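Local structure of PHOX (4ALF) at residues D69-F74 and M85-E90; S477-G482 and L492-S497; I529-T534 and V547-P552. The protein probably hydrolyses phosphate monoesters as an alkaline phosphatase, using a mixed iron and calcium centre in a beta-propeller-type fold. One frame throughout, in Å; residues are numbered along the deposited sequence. Where two conformers were deposited one is given.

Interaction 1 of 3, residues D69-F74 and M85-E90. With FEO (mu-oxo-diiron), chain G.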
ATOM      1  N   ASP A  69      -0.197   3.470   7.294  1.00  4.23           N
ATOM      2  CA  ASP A  69      -0.672   2.668   6.173  1.00  4.50           C
ATOM      3  C   ASP A  69       0.024   1.308   6.244  1.00  5.26           C
ATOM      4  O   ASP A  69      -0.060   0.637   7.275  1.00  5.29           O
ATOM      5  CB  ASP A  69      -0.455   3.465   4.865  1.00  5.61           C
ATOM      6  CG  ASP A  69      -1.383   3.056   3.745  1.00  6.28           C
ATOM      7  OD1 ASP A  69      -1.858   1.901   3.721  1.00  6.90           O
ATOM      8  OD2 ASP A  69      -1.587   3.919   2.864  1.00  7.14           O
ATOM      9  N   GLY A  70       0.699   0.846   5.191  1.00  5.59           N
ATOM     10  CA  GLY A  70       1.278  -0.487   5.211  1.00  5.37           C
ATOM     11  C   GLY A  70       2.346  -0.614   6.269  1.00  5.32           C
ATOM     12  O   GLY A  70       2.999   0.345   6.609  1.00  6.84           O
ATOM     13  N   MET A  71       2.524  -1.833   6.766  1.00  4.83           N
ATOM     14  CA  MET A  71       3.478  -2.106   7.829  1.00  4.96           C
ATOM     15  C   MET A  71       3.853  -3.591   7.917  1.00  4.56           C
ATOM     16  O   MET A  71       3.072  -4.471   7.564  1.00  5.38           O
ATOM     17  CB  MET A  71       2.914  -1.636   9.170  1.00  5.59           C
ATOM     18  CG  MET A  71       1.611  -2.310   9.551  1.00  5.70           C
ATOM     19  SD  MET A  71       1.042  -1.666  11.142  1.00  8.14           S
ATOM     20  CE  MET A  71      -0.557  -2.435  11.204  1.00  7.75           C
ATOM     21  N   SER A  72       5.069  -3.840   8.396  1.00  4.97           N
ATOM     22  CA  SER A  72       5.565  -5.186   8.660  1.00  5.46           C
ATOM     23  C   SER A  72       6.203  -5.266  10.030  1.00  5.89           C
ATOM     24  O   SER A  72       6.756  -4.282  10.544  1.00  6.61           O
ATOM     25  CB  SER A  72       6.613  -5.597   7.633  1.00  6.25           C
ATOM     26  OG  SER A  72       6.095  -5.704   6.311  1.00  6.16           O
ATOM     27  N   LEU A  73       6.144  -6.460  10.603  1.00  6.31           N
ATOM     28  CA  LEU A  73       6.788  -6.762  11.864  1.00  6.73           C
ATOM     29  C   LEU A  73       7.966  -7.700  11.629  1.00  7.25           C
ATOM     30  O   LEU A  73       7.902  -8.643  10.829  1.00  9.75           O
ATOM     31  CB  LEU A  73       5.782  -7.384  12.838  1.00  7.89           C
ATOM     32  CG  LEU A  73       6.282  -7.735  14.254  1.00  8.00           C
ATOM     33  CD1 LEU A  73       5.170  -7.576  15.295  1.00  9.24           C
ATOM     34  CD2 LEU A  73       6.877  -9.142  14.321  1.00  9.12           C
ATOM     35  N   PHE A  74       9.066  -7.411  12.312  1.00  6.54           N
ATOM     36  CA  PHE A  74      10.303  -8.190  12.247  1.00  7.15           C
ATOM     37  C   PHE A  74      10.636  -8.745  13.615  1.00  8.35           C
ATOM     38  O   PHE A  74      10.725  -7.992  14.596  1.00  7.99           O
ATOM     39  CB  PHE A  74      11.452  -7.293  11.770  1.00  7.44           C
ATOM     40  CG  PHE A  74      11.269  -6.773  10.372  1.00  7.48           C
ATOM     41  CD1 PHE A  74      10.487  -5.662  10.140  1.00  6.49           C
ATOM     42  CD2 PHE A  74      11.869  -7.417   9.293  1.00  8.24           C
ATOM     43  CE1 PHE A  74      10.312  -5.180   8.851  1.00  6.71           C
ATOM     44  CE2 PHE A  74      11.678  -6.950   8.003  1.00  8.03           C
ATOM     45  CZ  PHE A  74      10.907  -5.839   7.775  1.00  7.41           C
ATOM     46  N   MET A  85       8.754  -2.877  14.200  1.00  5.77           N
ATOM     47  CA  MET A  85       7.755  -2.661  13.177  1.00  5.20           C
ATOM     48  C   MET A  85       8.182  -1.502  12.303  1.00  5.40           C
ATOM     49  O   MET A  85       8.660  -0.483  12.804  1.00  5.89           O
ATOM     50  CB  MET A  85       6.392  -2.404  13.793  1.00  6.51           C
ATOM     51  CG  MET A  85       5.853  -3.570  14.603  1.00  7.14           C
ATOM     52  SD  MET A  85       4.288  -3.247  15.414  1.00  9.42           S
ATOM     53  CE  MET A  85       3.162  -3.228  14.026  1.00 10.02           C
ATOM     54  N   ALA A  86       8.018  -1.659  11.002  1.00  4.84           N
ATOM     55  CA  ALA A  86       8.247  -0.585  10.071  1.00  4.92           C
ATOM     56  C   ALA A  86       6.882  -0.229   9.521  1.00  5.01           C
ATOM     57  O   ALA A  86       6.205  -1.100   8.981  1.00  5.18           O
ATOM     58  CB  ALA A  86       9.189  -1.017   8.956  1.00  5.54           C
ATOM     59  N   ILE A  87       6.472   1.025   9.659  1.00  4.63           N
ATOM     60  CA  ILE A  87       5.105   1.459   9.381  1.00  4.31           C
ATOM     61  C   ILE A  87       5.140   2.684   8.456  1.00  4.42           C
ATOM     62  O   ILE A  87       5.794   3.700   8.743  1.00  5.12           O
ATOM     63  CB  ILE A  87       4.390   1.828  10.684  1.00  4.47           C
ATOM     64  CG1 ILE A  87       4.383   0.645  11.679  1.00  4.79           C
ATOM     65  CG2 ILE A  87       2.989   2.324  10.383  1.00  4.65           C
ATOM     66  CD1 ILE A  87       4.260   1.073  13.119  1.00  5.25           C
ATOM     67  N   ASN A  88       4.486   2.580   7.305  1.00  4.08           N
ATOM     68  CA  ASN A  88       4.395   3.695   6.381  1.00  3.92           C
ATOM     69  C   ASN A  88       3.473   4.795   6.869  1.00  3.84           C
ATOM     70  O   ASN A  88       2.453   4.520   7.539  1.00  4.65           O
ATOM     71  CB  ASN A  88       3.802   3.228   5.055  1.00  3.94           C
ATOM     72  CG  ASN A  88       4.711   2.307   4.281  1.00  4.61           C
ATOM     73  OD1 ASN A  88       5.895   2.137   4.614  1.00  5.61           O
ATOM     74  ND2 ASN A  88       4.155   1.720   3.228  1.00  6.15           N
ATOM     75  N   ASN A  89       3.824   6.004   6.467  1.00  3.77           N
ATOM     76  CA  ASN A  89       3.046   7.199   6.726  1.00  4.06           C
ATOM     77  C   ASN A  89       2.759   7.832   5.379  1.00  3.79           C
ATOM     78  O   ASN A  89       3.657   8.364   4.720  1.00  4.50           O
ATOM     79  CB  ASN A  89       3.845   8.156   7.641  1.00  4.66           C
ATOM     80  CG  ASN A  89       4.155   7.549   8.993  1.00  5.43           C
ATOM     81  OD1 ASN A  89       5.326   7.308   9.352  1.00  6.67           O
ATOM     82  ND2 ASN A  89       3.090   7.266   9.748  1.00  4.99           N
ATOM     83  N   GLU A  90       1.504   7.732   4.933  1.00  3.96           N
ATOM     84  CA  GLU A  90       1.237   7.996   3.524  1.00  4.14           C
ATOM     85  C   GLU A  90       1.080   9.466   3.155  1.00  4.19           C
ATOM     86  O   GLU A  90       1.586   9.931   2.118  1.00  4.80           O
ATOM     87  CB  GLU A  90       0.004   7.207   3.047  1.00  4.24           C
ATOM     88  CG  GLU A  90      -0.165   7.254   1.528  1.00  4.23           C
ATOM     89  CD  GLU A  90      -1.391   6.536   1.061  1.00  4.65           C
ATOM     90  OE1 GLU A  90      -2.468   6.692   1.715  1.00  6.22           O
ATOM     91  OE2 GLU A  90      -1.325   5.876  -0.023  1.00  5.27           O
TER
HETATM   92 FE1  FEO G1593      -2.422   4.432  -0.917  1.00  6.22          FE
HETATM   93 FE2  FEO G1593      -4.109   2.755  -3.606  1.00  5.22          FE
HETATM   94  O   FEO G1593      -3.460   2.956  -1.789  1.00  6.17           O
HETATM   95  O   HOH W   1      -3.376   3.696   0.975  1.00  7.16           O

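Interaction 2 of 3, residues S477-G482 and L492-S497. With CA (calcium ion), chain E; CA (calcium ion), chain D; CA (calcium ion), chain F.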
ATOM      1  N   SER A 477     -14.935  -1.768  -1.946  1.00  6.39           N
ATOM      2  CA  SER A 477     -13.584  -1.238  -2.122  1.00  5.73           C
ATOM      3  C   SER A 477     -12.564  -1.950  -1.254  1.00  5.90           C
ATOM      4  O   SER A 477     -11.842  -1.301  -0.487  1.00  5.83           O
ATOM      5  CB  SER A 477     -13.547   0.282  -1.904  1.00  5.89           C
ATOM      6  OG  SER A 477     -14.481   0.959  -2.756  1.00  7.70           O
ATOM      7  N   PRO A 478     -12.445  -3.269  -1.374  1.00  5.69           N
ATOM      8  CA  PRO A 478     -11.349  -3.959  -0.708  1.00  5.88           C
ATOM      9  C   PRO A 478     -10.028  -3.362  -1.211  1.00  5.43           C
ATOM     10  O   PRO A 478      -9.932  -2.966  -2.382  1.00  5.85           O
ATOM     11  CB  PRO A 478     -11.539  -5.399  -1.173  1.00  6.44           C
ATOM     12  CG  PRO A 478     -12.154  -5.283  -2.540  1.00  6.06           C
ATOM     13  CD  PRO A 478     -13.065  -4.093  -2.428  1.00  6.08           C
ATOM     14  N   ASP A 479      -9.044  -3.257  -0.323  1.00  5.28           N
ATOM     15  CA  ASP A 479      -7.813  -2.518  -0.587  1.00  5.26           C
ATOM     16  C   ASP A 479      -6.679  -3.361   0.002  1.00  4.91           C
ATOM     17  O   ASP A 479      -6.044  -4.145  -0.705  1.00  5.38           O
ATOM     18  CB  ASP A 479      -7.986  -1.092  -0.009  1.00  5.64           C
ATOM     19  CG  ASP A 479      -6.766  -0.166  -0.163  1.00  5.72           C
ATOM     20  OD1 ASP A 479      -5.633  -0.658  -0.236  1.00  5.58           O
ATOM     21  OD2 ASP A 479      -6.986   1.058  -0.163  1.00  5.79           O
ATOM     22  N   GLY A 480      -6.493  -3.286   1.309  1.00  5.00           N
ATOM     23  CA  GLY A 480      -5.506  -4.102   1.959  1.00  5.42           C
ATOM     24  C   GLY A 480      -5.816  -5.567   2.062  1.00  5.42           C
ATOM     25  O   GLY A 480      -6.983  -5.955   2.102  1.00  5.86           O
ATOM     26  N   LEU A 481      -4.762  -6.383   2.094  1.00  5.16           N
ATOM     27  CA  LEU A 481      -4.867  -7.822   2.285  1.00  5.59           C
ATOM     28  C   LEU A 481      -3.727  -8.320   3.153  1.00  5.59           C
ATOM     29  O   LEU A 481      -2.634  -7.763   3.082  1.00  6.60           O
ATOM     30  CB  LEU A 481      -4.771  -8.562   0.929  1.00  5.40           C
ATOM     31  CG  LEU A 481      -5.864  -8.383  -0.125  1.00  5.73           C
ATOM     32  CD1 LEU A 481      -5.501  -9.137  -1.409  1.00  6.04           C
ATOM     33  CD2 LEU A 481      -7.217  -8.886   0.338  1.00  5.94           C
ATOM     34  N   GLY A 482      -3.959  -9.387   3.919  1.00  5.74           N
ATOM     35  CA  GLY A 482      -2.870 -10.073   4.590  1.00  6.59           C
ATOM     36  C   GLY A 482      -3.230 -11.505   4.887  1.00  6.29           C
ATOM     37  O   GLY A 482      -4.363 -11.797   5.208  1.00  9.54           O
ATOM     38  N   LEU A 492      -9.116  -5.816   4.054  1.00  5.12           N
ATOM     39  CA  LEU A 492      -9.274  -4.511   4.676  1.00  4.96           C
ATOM     40  C   LEU A 492      -9.907  -3.557   3.679  1.00  5.60           C
ATOM     41  O   LEU A 492      -9.574  -3.614   2.485  1.00  7.92           O
ATOM     42  CB  LEU A 492      -7.904  -3.985   5.084  1.00  5.92           C
ATOM     43  CG  LEU A 492      -7.196  -4.696   6.242  1.00  7.21           C
ATOM     44  CD1 LEU A 492      -6.737  -6.099   5.910  1.00  7.70           C
ATOM     45  CD2 LEU A 492      -5.975  -3.888   6.670  1.00  7.20           C
ATOM     46  N   THR A 493     -10.824  -2.700   4.115  1.00  5.33           N
ATOM     47  CA  THR A 493     -11.540  -1.882   3.148  1.00  6.08           C
ATOM     48  C   THR A 493     -11.222  -0.391   3.211  1.00  5.56           C
ATOM     49  O   THR A 493     -10.988   0.209   4.269  1.00  5.70           O
ATOM     50  CB  THR A 493     -13.085  -2.103   3.166  1.00  6.69           C
ATOM     51  OG1 THR A 493     -13.719  -1.408   4.265  1.00  7.59           O
ATOM     52  CG2 THR A 493     -13.405  -3.581   3.271  1.00  6.81           C
ATOM     53  N   ASP A 494     -11.306   0.243   2.053  1.00  6.09           N
ATOM     54  CA  ASP A 494     -11.121   1.672   1.866  1.00  6.09           C
ATOM     55  C   ASP A 494     -12.169   2.151   0.875  1.00  6.54           C
ATOM     56  O   ASP A 494     -11.870   2.518  -0.254  1.00  7.78           O
ATOM     57  CB  ASP A 494      -9.731   1.987   1.312  1.00  6.54           C
ATOM     58  CG  ASP A 494      -9.549   3.441   0.969  1.00  7.38           C
ATOM     59  OD1 ASP A 494     -10.253   4.292   1.546  1.00  8.70           O
ATOM     60  OD2 ASP A 494      -8.706   3.788   0.101  1.00  6.65           O
ATOM     61  N   GLY A 495     -13.418   2.152   1.307  1.00  6.00           N
ATOM     62  CA  GLY A 495     -14.521   2.446   0.430  1.00  6.92           C
ATOM     63  C   GLY A 495     -15.375   3.562   0.949  1.00  7.91           C
ATOM     64  O   GLY A 495     -15.041   4.281   1.887  1.00  9.40           O
ATOM     65  N   ASP A 496     -16.518   3.674   0.315  1.00  7.72           N
ATOM     66  CA  ASP A 496     -17.525   4.658   0.663  1.00  8.72           C
ATOM     67  C   ASP A 496     -18.155   4.236   2.005  1.00  9.29           C
ATOM     68  O   ASP A 496     -18.594   3.090   2.161  1.00 11.94           O
ATOM     69  CB  ASP A 496     -18.549   4.716  -0.453  1.00  9.74           C
ATOM     70  CG  ASP A 496     -19.529   5.844  -0.268  1.00 12.35           C
ATOM     71  OD1 ASP A 496     -20.231   5.815   0.761  1.00 15.76           O
ATOM     72  OD2 ASP A 496     -19.611   6.720  -1.157  1.00 15.71           O
ATOM     73  N   SER A 497     -18.133   5.156   2.973  1.00  8.71           N
ATOM     74  CA  SER A 497     -18.661   4.899   4.317  0.50  9.82           C
ATOM     75  C   SER A 497     -19.971   5.632   4.570  1.00  9.93           C
ATOM     76  O   SER A 497     -20.361   5.846   5.723  1.00 10.64           O
ATOM     77  CB  SER A 497     -17.646   5.328   5.359  0.50 12.35           C
ATOM     78  OG  SER A 497     -16.436   4.659   5.126  0.50 12.74           O
TER
HETATM   79 CA    CA E1591      -7.707   2.538  -1.753  1.00  6.55          CA
HETATM   80 CA    CA D1590      -4.599   1.622  -0.197  0.99  7.05          CA
HETATM   81 CA    CA F1592      -7.190   5.563   0.675  0.99  7.20          CA
HETATM   82  O   HOH W   2      -9.889   1.800  -2.130  1.00  7.64           O
HETATM   83  O   HOH W   3      -2.617   0.939   1.183  1.00  7.39           O
HETATM   84  O   HOH W   4      -5.420   1.528   2.164  1.00  9.44           O
HETATM   85  O   HOH W   1      -3.376   3.696   0.975  1.00  7.16           O
HETATM   86  O   HOH W   5      -8.560   4.683  -2.758  1.00  9.42           O

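Interaction 3 of 3, residues I529-T534 and V547-P552. With CA (calcium ion), chain F; EDO (1,2-ethanediol), chain J.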
ATOM      1  N   ILE A 529     -15.306   6.665  12.504  1.00  6.74           N
ATOM      2  CA  ILE A 529     -15.907   7.502  11.477  1.00  7.15           C
ATOM      3  C   ILE A 529     -14.841   8.163  10.621  1.00  6.85           C
ATOM      4  O   ILE A 529     -13.885   8.743  11.116  1.00  7.21           O
ATOM      5  CB  ILE A 529     -16.834   8.552  12.116  1.00  7.37           C
ATOM      6  CG1 ILE A 529     -18.036   7.868  12.773  1.00  8.58           C
ATOM      7  CG2 ILE A 529     -17.269   9.566  11.078  1.00  7.91           C
ATOM      8  CD1 ILE A 529     -18.902   8.830  13.573  1.00  9.36           C
ATOM      9  N   GLY A 530     -15.009   8.037   9.322  1.00  6.86           N
ATOM     10  CA  GLY A 530     -14.176   8.761   8.374  1.00  6.71           C
ATOM     11  C   GLY A 530     -12.829   8.130   8.085  1.00  7.07           C
ATOM     12  O   GLY A 530     -12.061   8.679   7.299  1.00  8.54           O
ATOM     13  N   CYS A 531     -12.544   6.999   8.719  1.00  5.86           N
ATOM     14  CA  CYS A 531     -11.274   6.300   8.500  1.00  6.33           C
ATOM     15  C   CYS A 531     -11.318   5.350   7.315  1.00  6.67           C
ATOM     16  O   CYS A 531     -12.394   5.037   6.787  1.00  7.36           O
ATOM     17  CB  CYS A 531     -10.878   5.468   9.731  1.00  7.18           C
ATOM     18  SG  CYS A 531     -11.643   3.810   9.879  1.00  7.84           S
ATOM     19  N   GLU A 532     -10.150   4.855   6.919  1.00  5.61           N
ATOM     20  CA  GLU A 532     -10.051   3.584   6.213  1.00  5.68           C
ATOM     21  C   GLU A 532      -9.245   2.651   7.107  1.00  5.32           C
ATOM     22  O   GLU A 532      -8.491   3.102   7.975  1.00  6.61           O
ATOM     23  CB  GLU A 532      -9.451   3.711   4.803  1.00  5.59           C
ATOM     24  CG  GLU A 532      -8.006   4.165   4.762  1.00  6.21           C
ATOM     25  CD  GLU A 532      -7.597   4.545   3.346  1.00  6.32           C
ATOM     26  OE1 GLU A 532      -7.927   5.660   2.932  1.00  6.75           O
ATOM     27  OE2 GLU A 532      -7.009   3.691   2.655  1.00  6.52           O
ATOM     28  N   VAL A 533      -9.416   1.356   6.880  1.00  5.45           N
ATOM     29  CA  VAL A 533      -8.724   0.333   7.611  1.00  5.49           C
ATOM     30  C   VAL A 533      -7.584  -0.126   6.702  1.00  5.38           C
ATOM     31  O   VAL A 533      -7.835  -0.537   5.562  1.00  5.95           O
ATOM     32  CB  VAL A 533      -9.693  -0.812   7.982  1.00  6.32           C
ATOM     33  CG1 VAL A 533      -8.928  -1.917   8.648  1.00  6.45           C
ATOM     34  CG2 VAL A 533     -10.805  -0.263   8.895  1.00  6.52           C
ATOM     35  N   THR A 534      -6.331  -0.041   7.162  1.00  5.62           N
ATOM     36  CA  THR A 534      -5.187  -0.296   6.274  1.00  6.34           C
ATOM     37  C   THR A 534      -3.981  -0.621   7.117  1.00  6.18           C
ATOM     38  O   THR A 534      -3.831  -0.090   8.215  1.00  6.52           O
ATOM     39  CB  THR A 534      -4.988   0.912   5.346  1.00  7.07           C
ATOM     40  OG1 THR A 534      -4.025   0.571   4.346  1.00  8.57           O
ATOM     41  CG2 THR A 534      -4.614   2.188   6.105  1.00  7.01           C
ATOM     42  N   VAL A 547      -3.358  -3.527  13.202  1.00  5.16           N
ATOM     43  CA  VAL A 547      -4.091  -2.997  12.074  1.00  5.10           C
ATOM     44  C   VAL A 547      -4.116  -1.478  12.172  1.00  4.73           C
ATOM     45  O   VAL A 547      -4.260  -0.913  13.270  1.00  6.24           O
ATOM     46  CB  VAL A 547      -5.507  -3.613  12.004  1.00  5.58           C
ATOM     47  CG1 VAL A 547      -6.296  -3.296  13.265  1.00  6.73           C
ATOM     48  CG2 VAL A 547      -6.236  -3.180  10.732  1.00  6.55           C
ATOM     49  N   GLY A 548      -4.007  -0.794  11.037  1.00  5.05           N
ATOM     50  CA  GLY A 548      -4.050   0.642  11.008  1.00  4.94           C
ATOM     51  C   GLY A 548      -5.426   1.223  10.798  1.00  5.03           C
ATOM     52  O   GLY A 548      -6.245   0.671  10.057  1.00  5.66           O
ATOM     53  N   ILE A 549      -5.663   2.324  11.496  1.00  4.18           N
ATOM     54  CA  ILE A 549      -6.833   3.165  11.328  1.00  4.59           C
ATOM     55  C   ILE A 549      -6.298   4.467  10.773  1.00  4.72           C
ATOM     56  O   ILE A 549      -5.635   5.216  11.517  1.00  5.16           O
ATOM     57  CB  ILE A 549      -7.544   3.381  12.679  1.00  4.90           C
ATOM     58  CG1 ILE A 549      -8.044   2.053  13.256  1.00  5.96           C
ATOM     59  CG2 ILE A 549      -8.671   4.368  12.511  1.00  5.38           C
ATOM     60  CD1 ILE A 549      -8.913   1.240  12.336  1.00  6.80           C
ATOM     61  N   GLN A 550      -6.560   4.729   9.489  1.00  4.46           N
ATOM     62  CA  GLN A 550      -5.960   5.847   8.801  1.00  4.51           C
ATOM     63  C   GLN A 550      -7.000   6.963   8.621  1.00  5.16           C
ATOM     64  O   GLN A 550      -8.155   6.696   8.299  1.00  5.20           O
ATOM     65  CB  GLN A 550      -5.425   5.406   7.419  1.00  4.47           C
ATOM     66  CG  GLN A 550      -4.546   6.439   6.738  1.00  4.74           C
ATOM     67  CD  GLN A 550      -4.299   6.106   5.289  1.00  4.97           C
ATOM     68  OE1 GLN A 550      -5.240   5.875   4.539  1.00  6.26           O
ATOM     69  NE2 GLN A 550      -3.025   6.029   4.906  1.00  5.08           N
ATOM     70  N   HIS A 551      -6.553   8.200   8.857  1.00  4.95           N
ATOM     71  CA  HIS A 551      -7.351   9.432   8.726  1.00  5.52           C
ATOM     72  C   HIS A 551      -8.725   9.371   9.352  1.00  6.35           C
ATOM     73  O   HIS A 551      -9.704   9.780   8.729  1.00  6.52           O
ATOM     74  CB  HIS A 551      -7.431   9.952   7.254  1.00  5.93           C
ATOM     75  CG  HIS A 551      -8.053   8.998   6.276  1.00  6.12           C
ATOM     76  ND1 HIS A 551      -9.375   8.731   6.229  1.00  6.75           N
ATOM     77  CD2 HIS A 551      -7.479   8.278   5.257  1.00  6.45           C
ATOM     78  CE1 HIS A 551      -9.618   7.866   5.245  1.00  7.38           C
ATOM     79  NE2 HIS A 551      -8.450   7.571   4.663  1.00  6.69           N
ATOM     80  N   PRO A 552      -8.848   8.877  10.587  1.00  5.93           N
ATOM     81  CA  PRO A 552     -10.152   9.050  11.233  1.00  5.54           C
ATOM     82  C   PRO A 552     -10.596  10.509  11.181  1.00  6.17           C
ATOM     83  O   PRO A 552      -9.818  11.418  11.379  1.00  6.51           O
ATOM     84  CB  PRO A 552      -9.899   8.585  12.681  1.00  5.48           C
ATOM     85  CG  PRO A 552      -8.439   8.812  12.883  1.00  5.27           C
ATOM     86  CD  PRO A 552      -7.808   8.498  11.552  1.00  5.62           C
TER
HETATM   87 CA    CA F1592      -7.190   5.563   0.675  0.99  7.20          CA
HETATM   88  C1  EDO J1597      -6.968  12.245  11.786  0.65  8.21           C
HETATM   89  O1  EDO J1597      -7.448  12.275  10.415  0.65 12.56           O
HETATM   90  C2  EDO J1597      -5.906  13.302  12.105  0.65 10.28           C
HETATM   91  O2  EDO J1597      -5.215  13.679  10.938  0.65 15.46           O
HETATM   92  O   HOH W   6      -5.101   5.831   1.767  1.00  6.21           O
HETATM   93  O   HOH W   7      -9.408   6.635   0.195  1.00 13.67           O
HETATM   94  O   HOH W   8      -6.949   8.053   0.917  1.00 12.12           O

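Interaction 1 of 3, residues D69-F74 and M85-E90
M85 faces L73 as a non-hydrogen-bonded antiparallel pair: its CG lies 4.1 Å from L73 CD1, and a bend at the end of its chain sets CE 3.9 Å from SD of M71. A86 pairs with S72 through two main-chain bonds, A86 N to S72 O at 2.9 Å and S72 N to A86 O, while its methyl approaches the F74 ring obliquely. I87 returns to the face of M85 and runs alongside M71, CG1 being 3.7 Å from M71 CB. N88 N donates almost straight to G70 O (2.8 Å, 170°), and D69 N donates to N88 O. N88 OD1 bonds to T191 OG1, and ND2 to the carbonyls of C179 and A180; with an alanine here, those three groups would probably lose their amide partner. E90, with CG anti to its nitrogen (chi1 -170°), binds FE1 through OE2 at 2.0 Å. Its OE1 stands 3.1 Å from D69 OD2, the carboxylates 80° apart: two acceptors, not a bond, whose repulsion the iron and its bound water, donating to OD2 at 2.6 Å, would probably offset. D69 OD1 is hydrogen-bonded to T534 OG1. This propeller-type beta hairpin delivers one diiron ligand, E194 and C179 being others.

Interaction 2 of 3, residues S477-G482 and L492-S497
S477-L481 and L492-G495 run nearly antiparallel, 165° apart end to end, joined by D494 N to S477 O (3.0 Å, 175°), D479 N to L492 O and L492 N to G480 O. They belong to a beta hairpin of a four-stranded antiparallel sheet, as in a propeller blade, with a classic beta bulge where D479 and G480 both face L492. From within the bulge, the D479 carboxylate swings clear of its own nitrogen (chi1 179°) into the calcium cluster. Its OD2 bridges two ions, 2.3 Å from the calcium of chain E and 2.5 Å from that of chain D, and OD1 also grips the latter. D494 OD2 makes the next bridge, 2.5 Å from the chain E calcium and 2.4 Å from the chain F calcium. The two bridging oxygens, D479 OD2 and D494 OD2, come within 3.2 Å because they share the chain E ion, whose charge would offset their mutual repulsion. E387 and E273 supply further ligands to the cluster. At the open end of the hairpin S477 CB sits tightly against G495 CA at 3.3 Å, and S477 OG turns to N404. A water on the chain E calcium donates to D494 O at 2.8 Å.

Interaction 3 of 3, residues I529-T534 and V547-P552
Strand segments 532-534 and 547-550 approach to 4.8 Å between axes and run antiparallel at 148°, with E532 and Q550 exchanging two main-chain bonds, the straighter being Q550 N to E532 O (2.9 Å, 175°). On the face of V533 and I549, V533 CG1 packs across V547 CG2 at 3.6 Å; C531 CB rests on I549 CG2. The other face carries the calcium ligand: E532, its chain extended beyond CG, chelates the chain F ion with OE1 at 2.4 Å and OE2 at 2.7 Å. The two segments form a beta hairpin in a four-stranded antiparallel sheet closed by strands from both ends of the chain, the familiar way of joining a propeller's termini. H551, just past the strand, presents its ring edge to E532 and G530: NE2 donates to E532 OE1 at 2.6 Å on the anti side of the carboxylate, planes 87° apart, and ND1 to G530 O at 2.9 Å. The two bonds fix the ring's rotation and make H551 a second-shell holder of E532. Q550 runs alongside E532, CB against the T534 methyl; its OE1 and the carboxylate, both acceptors, do not bond, and a calcium-bound water donates to OE1 at 2.8 Å while NE2 turns to N67 O.

Interactions 2 and 3 share the calcium of chain F, bound by D494 from one hairpin and E532 from the other; D494 OD1 and E532 OE1 come within 3.0 Å, and T493 O lies 3.3 Å from V533 N, a probable backbone hydrogen bond. Interaction 1 touches interaction 3 through a probable hydrogen bond of D69 OD1 to T534 OG1 (2.6 Å). Interactions 1 and 2, with centres about 17 Å apart, do not touch, yet one water ligates both FE1 and the chain D calcium. A phosphate, probably from the crystallisation medium, lies about 3 Å from the side chains of E90 and D494 and about 4 Å from that of E532, consistent with a substrate pocket where the hairpins converge.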